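Local coordinates for protein potential RNA-dependent RNA polymerase (Human picobirnavirus, PDB 5I62) that is an RNA-dependent RNA polymerase that probably serves both transcription and genome replication of a small double-stranded RNA virus, at residues E440-E452 with L475-E489. Sequence-based numbering, arbitrary orientation.
Sequences EKMVTLRYLSIIE and LGLGIPGFLDNIAGE
Phe-482 pushes its ring into the side of helix 441-451, where Lys-441, Thr-444, Leu-445 and Leu-448, along about two turns, receive it. With CG anti to the backbone N (chi1 179°), the Phe-482 ring lies among these side chains, CZ 3.6 Å from Leu-445 CD2 and CE2 3.7 Å from Thr-444 CG2. Leu-448 CD1 comes in at the ring edge, while the Lys-441 chain runs alongside, its CG 4.0 Å from Phe-482 CD1. Ile-486 CD1 closes the cluster, 3.8 Å from Leu-445 CD2 and in touch with Leu-448 CD1.

A second apolar patch forms round Leu-475, whose two methyl groups divide the work: CD1 meets Ile-451 CD1 at 3.6 Å, and CD2 meets Tyr-447 CD2 at 3.7 Å. Between the patches, Thr-444 CG2 packs on the backbone linking Leu-475 and Gly-476, and Thr-444 OG1 faces the end of Ile-479.

The polar link is a salt bridge at the exposed margin. Lys-441 NZ comes within 2.6 Å of Glu-489 OE1, on the syn side and 26° out of the carboxylate plane; the bend of Glu-489 at chi2 (-74°) helps bring the groups together.

A type I turn (Gly-476 to Ile-479) and a type II turn (Ile-479 to Phe-482), sharing Ile-479, bring Phe-482 to helix 441-451 ahead of helix 486-491. Helix 460-469 packs against Leu-475 and Ile-451, helix 525-532 reaches Leu-448 and Leu-475, and helix 419-427 touches Tyr-447 and Ile-451.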
ATOM      1  N   GLU A 440      18.384  -3.312 -20.156  1.00 47.55           N
ATOM      2  CA  GLU A 440      17.073  -3.863 -20.480  1.00 43.74           C
ATOM      3  C   GLU A 440      16.656  -5.001 -19.561  1.00 42.67           C
ATOM      4  O   GLU A 440      15.467  -5.340 -19.528  1.00 39.67           O
ATOM      5  CB  GLU A 440      17.030  -4.355 -21.930  1.00 46.36           C
ATOM      6  CG  GLU A 440      17.432  -3.298 -22.934  1.00 52.95           C
ATOM      7  CD  GLU A 440      17.713  -3.881 -24.314  1.00 61.65           C
ATOM      8  OE1 GLU A 440      17.205  -4.986 -24.625  1.00 61.11           O
ATOM      9  OE2 GLU A 440      18.460  -3.239 -25.085  1.00 64.25           O
ATOM     10  N   LYS A 441      17.595  -5.604 -18.828  1.00 41.41           N
ATOM     11  CA  LYS A 441      17.213  -6.636 -17.872  1.00 36.20           C
ATOM     12  C   LYS A 441      16.200  -6.104 -16.865  1.00 34.60           C
ATOM     13  O   LYS A 441      15.263  -6.812 -16.488  1.00 30.89           O
ATOM     14  CB  LYS A 441      18.444  -7.183 -17.158  1.00 38.41           C
ATOM     15  CG  LYS A 441      19.234  -8.185 -17.976  1.00 42.11           C
ATOM     16  CD  LYS A 441      20.395  -8.761 -17.187  1.00 43.44           C
ATOM     17  CE  LYS A 441      21.380  -9.447 -18.117  1.00 52.02           C
ATOM     18  NZ  LYS A 441      22.590  -9.888 -17.367  1.00 52.17           N
ATOM     19  N   MET A 442      16.368  -4.858 -16.420  1.00 34.44           N
ATOM     20  CA  MET A 442      15.453  -4.320 -15.423  1.00 34.27           C
ATOM     21  C   MET A 442      14.064  -4.092 -16.010  1.00 30.88           C
ATOM     22  O   MET A 442      13.056  -4.251 -15.307  1.00 27.25           O
ATOM     23  CB  MET A 442      16.033  -3.049 -14.802  1.00 39.65           C
ATOM     24  CG  MET A 442      17.206  -3.369 -13.860  1.00 51.24           C
ATOM     25  SD  MET A 442      17.956  -1.984 -12.978  1.00 75.33           S
ATOM     26  CE  MET A 442      16.883  -1.859 -11.543  1.00 52.84           C
ATOM     27  N   VAL A 443      13.987  -3.737 -17.295  1.00 25.94           N
ATOM     28  CA  VAL A 443      12.687  -3.668 -17.965  1.00 29.50           C
ATOM     29  C   VAL A 443      11.993  -5.024 -17.904  1.00 28.12           C
ATOM     30  O   VAL A 443      10.820  -5.128 -17.516  1.00 22.96           O
ATOM     31  CB  VAL A 443      12.840  -3.188 -19.421  1.00 31.43           C
ATOM     32  CG1 VAL A 443      11.494  -3.186 -20.120  1.00 26.70           C
ATOM     33  CG2 VAL A 443      13.464  -1.794 -19.478  1.00 34.64           C
ATOM     34  N   THR A 444      12.720  -6.082 -18.275  1.00 24.29           N
ATOM     35  CA  THR A 444      12.157  -7.425 -18.296  1.00 24.96           C
ATOM     36  C   THR A 444      11.758  -7.892 -16.901  1.00 25.61           C
ATOM     37  O   THR A 444      10.732  -8.565 -16.738  1.00 22.37           O
ATOM     38  CB  THR A 444      13.154  -8.407 -18.915  1.00 29.76           C
ATOM     39  OG1 THR A 444      13.484  -7.978 -20.239  1.00 28.02           O
ATOM     40  CG2 THR A 444      12.556  -9.807 -18.973  1.00 27.10           C
ATOM     41  N   LEU A 445      12.570  -7.579 -15.891  1.00 23.14           N
ATOM     42  CA  LEU A 445      12.201  -7.941 -14.528  1.00 26.00           C
ATOM     43  C   LEU A 445      10.886  -7.281 -14.130  1.00 26.18           C
ATOM     44  O   LEU A 445      10.050  -7.905 -13.474  1.00 21.12           O
ATOM     45  CB  LEU A 445      13.314  -7.556 -13.556  1.00 27.07           C
ATOM     46  CG  LEU A 445      14.579  -8.416 -13.688  1.00 30.53           C
ATOM     47  CD1 LEU A 445      15.689  -7.825 -12.879  1.00 34.72           C
ATOM     48  CD2 LEU A 445      14.292  -9.841 -13.218  1.00 36.99           C
ATOM     49  N   ARG A 446      10.691  -6.014 -14.518  1.00 25.32           N
ATOM     50  CA  ARG A 446       9.423  -5.352 -14.225  1.00 27.46           C
ATOM     51  C   ARG A 446       8.265  -6.047 -14.935  1.00 21.81           C
ATOM     52  O   ARG A 446       7.229  -6.315 -14.315  1.00 24.55           O
ATOM     53  CB  ARG A 446       9.489  -3.872 -14.606  1.00 26.64           C
ATOM     54  CG  ARG A 446       8.197  -3.082 -14.317  1.00 19.28           C
ATOM     55  CD  ARG A 446       8.345  -1.604 -14.727  1.00 30.27           C
ATOM     56  NE  ARG A 446       7.076  -0.889 -14.584  1.00 35.26           N
ATOM     57  CZ  ARG A 446       6.144  -0.819 -15.529  1.00 29.16           C
ATOM     58  NH1 ARG A 446       6.338  -1.409 -16.704  1.00 26.55           N
ATOM     59  NH2 ARG A 446       5.009  -0.175 -15.293  1.00 31.64           N
ATOM     60  N   TYR A 447       8.431  -6.363 -16.229  1.00 20.79           N
ATOM     61  CA  TYR A 447       7.401  -7.102 -16.966  1.00 21.86           C
ATOM     62  C   TYR A 447       6.990  -8.369 -16.225  1.00 22.47           C
ATOM     63  O   TYR A 447       5.796  -8.675 -16.106  1.00 19.79           O
ATOM     64  CB  TYR A 447       7.892  -7.498 -18.353  1.00 19.11           C
ATOM     65  CG  TYR A 447       8.054  -6.413 -19.386  1.00 21.86           C
ATOM     66  CD1 TYR A 447       7.430  -5.175 -19.258  1.00 19.15           C
ATOM     67  CD2 TYR A 447       8.841  -6.646 -20.515  1.00 21.68           C
ATOM     68  CE1 TYR A 447       7.584  -4.204 -20.234  1.00 22.78           C
ATOM     69  CE2 TYR A 447       9.000  -5.696 -21.485  1.00 23.03           C
ATOM     70  CZ  TYR A 447       8.381  -4.471 -21.344  1.00 26.45           C
ATOM     71  OH  TYR A 447       8.558  -3.524 -22.328  1.00 24.94           O
ATOM     72  N   LEU A 448       7.978  -9.154 -15.775  1.00 19.08           N
ATOM     73  CA  LEU A 448       7.671 -10.431 -15.130  1.00 21.60           C
ATOM     74  C   LEU A 448       6.907 -10.221 -13.832  1.00 19.01           C
ATOM     75  O   LEU A 448       5.971 -10.965 -13.525  1.00 22.04           O
ATOM     76  CB  LEU A 448       8.954 -11.214 -14.856  1.00 20.44           C
ATOM     77  CG  LEU A 448       9.779 -11.578 -16.094  1.00 22.65           C
ATOM     78  CD1 LEU A 448      11.057 -12.313 -15.692  1.00 23.49           C
ATOM     79  CD2 LEU A 448       8.955 -12.415 -17.046  1.00 24.07           C
ATOM     80  N   SER A 449       7.312  -9.227 -13.042  1.00 24.69           N
ATOM     81  CA  SER A 449       6.615  -8.973 -11.789  1.00 21.88           C
ATOM     82  C   SER A 449       5.163  -8.577 -12.028  1.00 24.21           C
ATOM     83  O   SER A 449       4.288  -8.912 -11.221  1.00 25.40           O
ATOM     84  CB  SER A 449       7.357  -7.913 -10.987  1.00 27.49           C
ATOM     85  OG  SER A 449       7.242  -6.647 -11.611  1.00 34.17           O
ATOM     86  N   ILE A 450       4.881  -7.874 -13.130  1.00 22.51           N
ATOM     87  CA  ILE A 450       3.495  -7.542 -13.456  1.00 20.17           C
ATOM     88  C   ILE A 450       2.746  -8.790 -13.893  1.00 18.68           C
ATOM     89  O   ILE A 450       1.657  -9.088 -13.391  1.00 22.14           O
ATOM     90  CB  ILE A 450       3.434  -6.452 -14.544  1.00 22.63           C
ATOM     91  CG1 ILE A 450       3.978  -5.121 -14.013  1.00 23.73           C
ATOM     92  CG2 ILE A 450       1.999  -6.297 -15.062  1.00 21.72           C
ATOM     93  CD1 ILE A 450       4.351  -4.126 -15.118  1.00 22.18           C
ATOM     94  N   ILE A 451       3.320  -9.534 -14.842  1.00 17.75           N
ATOM     95  CA  ILE A 451       2.627 -10.681 -15.423  1.00 17.89           C
ATOM     96  C   ILE A 451       2.390 -11.758 -14.372  1.00 20.69           C
ATOM     97  O   ILE A 451       1.365 -12.447 -14.397  1.00 20.76           O
ATOM     98  CB  ILE A 451       3.407 -11.224 -16.640  1.00 20.96           C
ATOM     99  CG1 ILE A 451       3.353 -10.220 -17.793  1.00 18.99           C
ATOM    100  CG2 ILE A 451       2.865 -12.600 -17.081  1.00 22.32           C
ATOM    101  CD1 ILE A 451       4.451 -10.401 -18.870  1.00 18.38           C
ATOM    102  N   GLU A 452       3.310 -11.896 -13.410  1.00 20.77           N
ATOM    103  CA  GLU A 452       3.160 -12.928 -12.387  1.00 23.03           C
ATOM    104  C   GLU A 452       1.819 -12.813 -11.662  1.00 23.05           C
ATOM    105  O   GLU A 452       1.270 -13.821 -11.207  1.00 24.47           O
ATOM    106  CB  GLU A 452       4.333 -12.861 -11.399  1.00 25.14           C
ATOM    107  CG  GLU A 452       4.339 -13.924 -10.269  1.00 26.78           C
ATOM    108  CD  GLU A 452       4.269 -15.374 -10.766  1.00 30.54           C
ATOM    109  OE1 GLU A 452       4.369 -15.615 -11.991  1.00 29.51           O
ATOM    110  OE2 GLU A 452       4.127 -16.288  -9.911  1.00 29.84           O
ATOM    111  N   LEU A 475      10.380 -11.454 -23.029  1.00 22.96           N
ATOM    112  CA  LEU A 475      10.268 -11.639 -21.583  1.00 27.15           C
ATOM    113  C   LEU A 475      11.454 -12.418 -21.014  1.00 26.02           C
ATOM    114  O   LEU A 475      11.309 -13.184 -20.068  1.00 28.17           O
ATOM    115  CB  LEU A 475       8.951 -12.334 -21.216  1.00 20.70           C
ATOM    116  CG  LEU A 475       7.699 -11.589 -21.694  1.00 23.77           C
ATOM    117  CD1 LEU A 475       6.411 -12.298 -21.269  1.00 23.42           C
ATOM    118  CD2 LEU A 475       7.718 -10.142 -21.202  1.00 26.33           C
ATOM    119  N   GLY A 476      12.639 -12.236 -21.590  1.00 28.88           N
ATOM    120  CA  GLY A 476      13.838 -12.883 -21.102  1.00 28.90           C
ATOM    121  C   GLY A 476      14.234 -14.132 -21.858  1.00 30.84           C
ATOM    122  O   GLY A 476      15.384 -14.575 -21.730  1.00 32.87           O
ATOM    123  N   LEU A 477      13.319 -14.706 -22.647  1.00 29.60           N
ATOM    124  CA  LEU A 477      13.684 -15.820 -23.514  1.00 33.82           C
ATOM    125  C   LEU A 477      14.787 -15.427 -24.488  1.00 33.39           C
ATOM    126  O   LEU A 477      15.559 -16.286 -24.923  1.00 35.40           O
ATOM    127  CB  LEU A 477      12.466 -16.318 -24.283  1.00 30.95           C
ATOM    128  CG  LEU A 477      11.456 -17.156 -23.495  1.00 31.90           C
ATOM    129  CD1 LEU A 477      10.138 -17.238 -24.249  1.00 28.42           C
ATOM    130  CD2 LEU A 477      12.011 -18.548 -23.234  1.00 33.63           C
ATOM    131  N   GLY A 478      14.870 -14.146 -24.839  1.00 30.28           N
ATOM    132  CA  GLY A 478      15.886 -13.631 -25.729  1.00 35.22           C
ATOM    133  C   GLY A 478      17.099 -13.051 -25.044  1.00 35.00           C
ATOM    134  O   GLY A 478      17.913 -12.399 -25.711  1.00 36.01           O
ATOM    135  N   ILE A 479      17.251 -13.256 -23.742  1.00 33.90           N
ATOM    136  CA  ILE A 479      18.398 -12.752 -22.991  1.00 36.61           C
ATOM    137  C   ILE A 479      19.203 -13.957 -22.520  1.00 39.37           C
ATOM    138  O   ILE A 479      18.789 -14.657 -21.589  1.00 36.72           O
ATOM    139  CB  ILE A 479      17.963 -11.857 -21.819  1.00 32.48           C
ATOM    140  CG1 ILE A 479      16.996 -10.772 -22.301  1.00 37.23           C
ATOM    141  CG2 ILE A 479      19.184 -11.238 -21.128  1.00 35.12           C
ATOM    142  CD1 ILE A 479      16.607  -9.741 -21.218  1.00 37.75           C
ATOM    143  N   PRO A 480      20.342 -14.245 -23.142  1.00 42.15           N
ATOM    144  CA  PRO A 480      21.082 -15.478 -22.822  1.00 39.73           C
ATOM    145  C   PRO A 480      21.399 -15.593 -21.334  1.00 37.01           C
ATOM    146  O   PRO A 480      21.874 -14.645 -20.702  1.00 40.57           O
ATOM    147  CB  PRO A 480      22.355 -15.354 -23.668  1.00 45.33           C
ATOM    148  CG  PRO A 480      21.969 -14.452 -24.812  1.00 42.06           C
ATOM    149  CD  PRO A 480      20.984 -13.458 -24.209  1.00 40.96           C
ATOM    150  N   GLY A 481      21.099 -16.765 -20.767  1.00 39.57           N
ATOM    151  CA  GLY A 481      21.310 -17.035 -19.358  1.00 43.07           C
ATOM    152  C   GLY A 481      20.294 -16.425 -18.411  1.00 43.98           C
ATOM    153  O   GLY A 481      20.244 -16.828 -17.241  1.00 43.74           O
ATOM    154  N   PHE A 482      19.463 -15.493 -18.878  1.00 38.54           N
ATOM    155  CA  PHE A 482      18.664 -14.678 -17.967  1.00 36.70           C
ATOM    156  C   PHE A 482      17.730 -15.532 -17.114  1.00 38.50           C
ATOM    157  O   PHE A 482      17.757 -15.461 -15.879  1.00 36.03           O
ATOM    158  CB  PHE A 482      17.876 -13.644 -18.762  1.00 34.49           C
ATOM    159  CG  PHE A 482      17.013 -12.767 -17.918  1.00 34.50           C
ATOM    160  CD1 PHE A 482      17.571 -11.766 -17.145  1.00 37.40           C
ATOM    161  CD2 PHE A 482      15.642 -12.941 -17.899  1.00 32.87           C
ATOM    162  CE1 PHE A 482      16.777 -10.951 -16.363  1.00 35.51           C
ATOM    163  CE2 PHE A 482      14.839 -12.120 -17.128  1.00 36.45           C
ATOM    164  CZ  PHE A 482      15.409 -11.127 -16.354  1.00 32.30           C
ATOM    165  N   LEU A 483      16.890 -16.343 -17.757  1.00 35.54           N
ATOM    166  CA  LEU A 483      15.915 -17.136 -17.013  1.00 37.42           C
ATOM    167  C   LEU A 483      16.603 -18.137 -16.085  1.00 43.82           C
ATOM    168  O   LEU A 483      16.133 -18.387 -14.967  1.00 38.88           O
ATOM    169  CB  LEU A 483      14.976 -17.850 -17.982  1.00 39.42           C
ATOM    170  CG  LEU A 483      13.937 -16.955 -18.672  1.00 38.00           C
ATOM    171  CD1 LEU A 483      13.051 -17.776 -19.592  1.00 33.93           C
ATOM    172  CD2 LEU A 483      13.096 -16.207 -17.636  1.00 32.29           C
ATOM    173  N   ASP A 484      17.725 -18.709 -16.532  1.00 44.94           N
ATOM    174  CA  ASP A 484      18.457 -19.691 -15.738  1.00 48.21           C
ATOM    175  C   ASP A 484      19.138 -19.083 -14.520  1.00 46.52           C
ATOM    176  O   ASP A 484      19.515 -19.825 -13.609  1.00 54.12           O
ATOM    177  CB  ASP A 484      19.504 -20.391 -16.601  1.00 45.37           C
ATOM    178  CG  ASP A 484      18.903 -21.461 -17.492  1.00 47.05           C
ATOM    179  OD1 ASP A 484      17.796 -21.937 -17.168  1.00 45.82           O
ATOM    180  OD2 ASP A 484      19.530 -21.821 -18.514  1.00 54.37           O
ATOM    181  N   ASN A 485      19.335 -17.764 -14.491  1.00 47.50           N
ATOM    182  CA  ASN A 485      20.022 -17.111 -13.382  1.00 44.19           C
ATOM    183  C   ASN A 485      19.149 -16.025 -12.764  1.00 44.37           C
ATOM    184  O   ASN A 485      19.661 -15.011 -12.281  1.00 41.64           O
ATOM    185  CB  ASN A 485      21.364 -16.529 -13.836  1.00 45.38           C
ATOM    186  CG  ASN A 485      22.153 -17.478 -14.740  1.00 54.11           C
ATOM    187  OD1 ASN A 485      22.456 -17.157 -15.891  1.00 55.25           O
ATOM    188  ND2 ASN A 485      22.486 -18.657 -14.216  1.00 56.22           N
ATOM    189  N   ILE A 486      17.830 -16.239 -12.749  1.00 41.63           N
ATOM    190  CA  ILE A 486      16.907 -15.120 -12.581  1.00 42.04           C
ATOM    191  C   ILE A 486      16.947 -14.569 -11.160  1.00 47.13           C
ATOM    192  O   ILE A 486      16.860 -13.351 -10.957  1.00 45.40           O
ATOM    193  CB  ILE A 486      15.479 -15.512 -13.010  1.00 40.92           C
ATOM    194  CG1 ILE A 486      14.565 -14.297 -12.910  1.00 43.73           C
ATOM    195  CG2 ILE A 486      14.922 -16.639 -12.171  1.00 38.60           C
ATOM    196  CD1 ILE A 486      14.452 -13.516 -14.174  1.00 36.15           C
ATOM    197  N   ALA A 487      17.078 -15.438 -10.155  1.00 47.10           N
ATOM    198  CA  ALA A 487      17.267 -14.939  -8.795  1.00 48.35           C
ATOM    199  C   ALA A 487      18.486 -14.022  -8.727  1.00 50.21           C
ATOM    200  O   ALA A 487      18.436 -12.943  -8.123  1.00 51.52           O
ATOM    201  CB  ALA A 487      17.393 -16.106  -7.813  1.00 49.03           C
ATOM    202  N   GLY A 488      19.572 -14.415  -9.399  1.00 46.88           N
ATOM    203  CA  GLY A 488      20.770 -13.592  -9.410  1.00 47.99           C
ATOM    204  C   GLY A 488      20.569 -12.262 -10.115  1.00 54.61           C
ATOM    205  O   GLY A 488      20.887 -11.205  -9.567  1.00 57.79           O
ATOM    206  N   GLU A 489      20.052 -12.298 -11.353  1.00 54.27           N
ATOM    207  CA  GLU A 489      19.768 -11.055 -12.067  1.00 52.84           C
ATOM    208  C   GLU A 489      18.859 -10.152 -11.245  1.00 54.01           C
ATOM    209  O   GLU A 489      19.038  -8.926 -11.228  1.00 52.38           O
ATOM    210  CB  GLU A 489      19.130 -11.347 -13.421  1.00 52.44           C
ATOM    211  CG  GLU A 489      19.927 -12.251 -14.350  1.00 51.50           C
ATOM    212  CD  GLU A 489      21.146 -11.571 -14.971  1.00 60.51           C
ATOM    213  OE1 GLU A 489      21.409 -11.815 -16.175  1.00 61.08           O
ATOM    214  OE2 GLU A 489      21.841 -10.794 -14.274  1.00 60.02           O
TER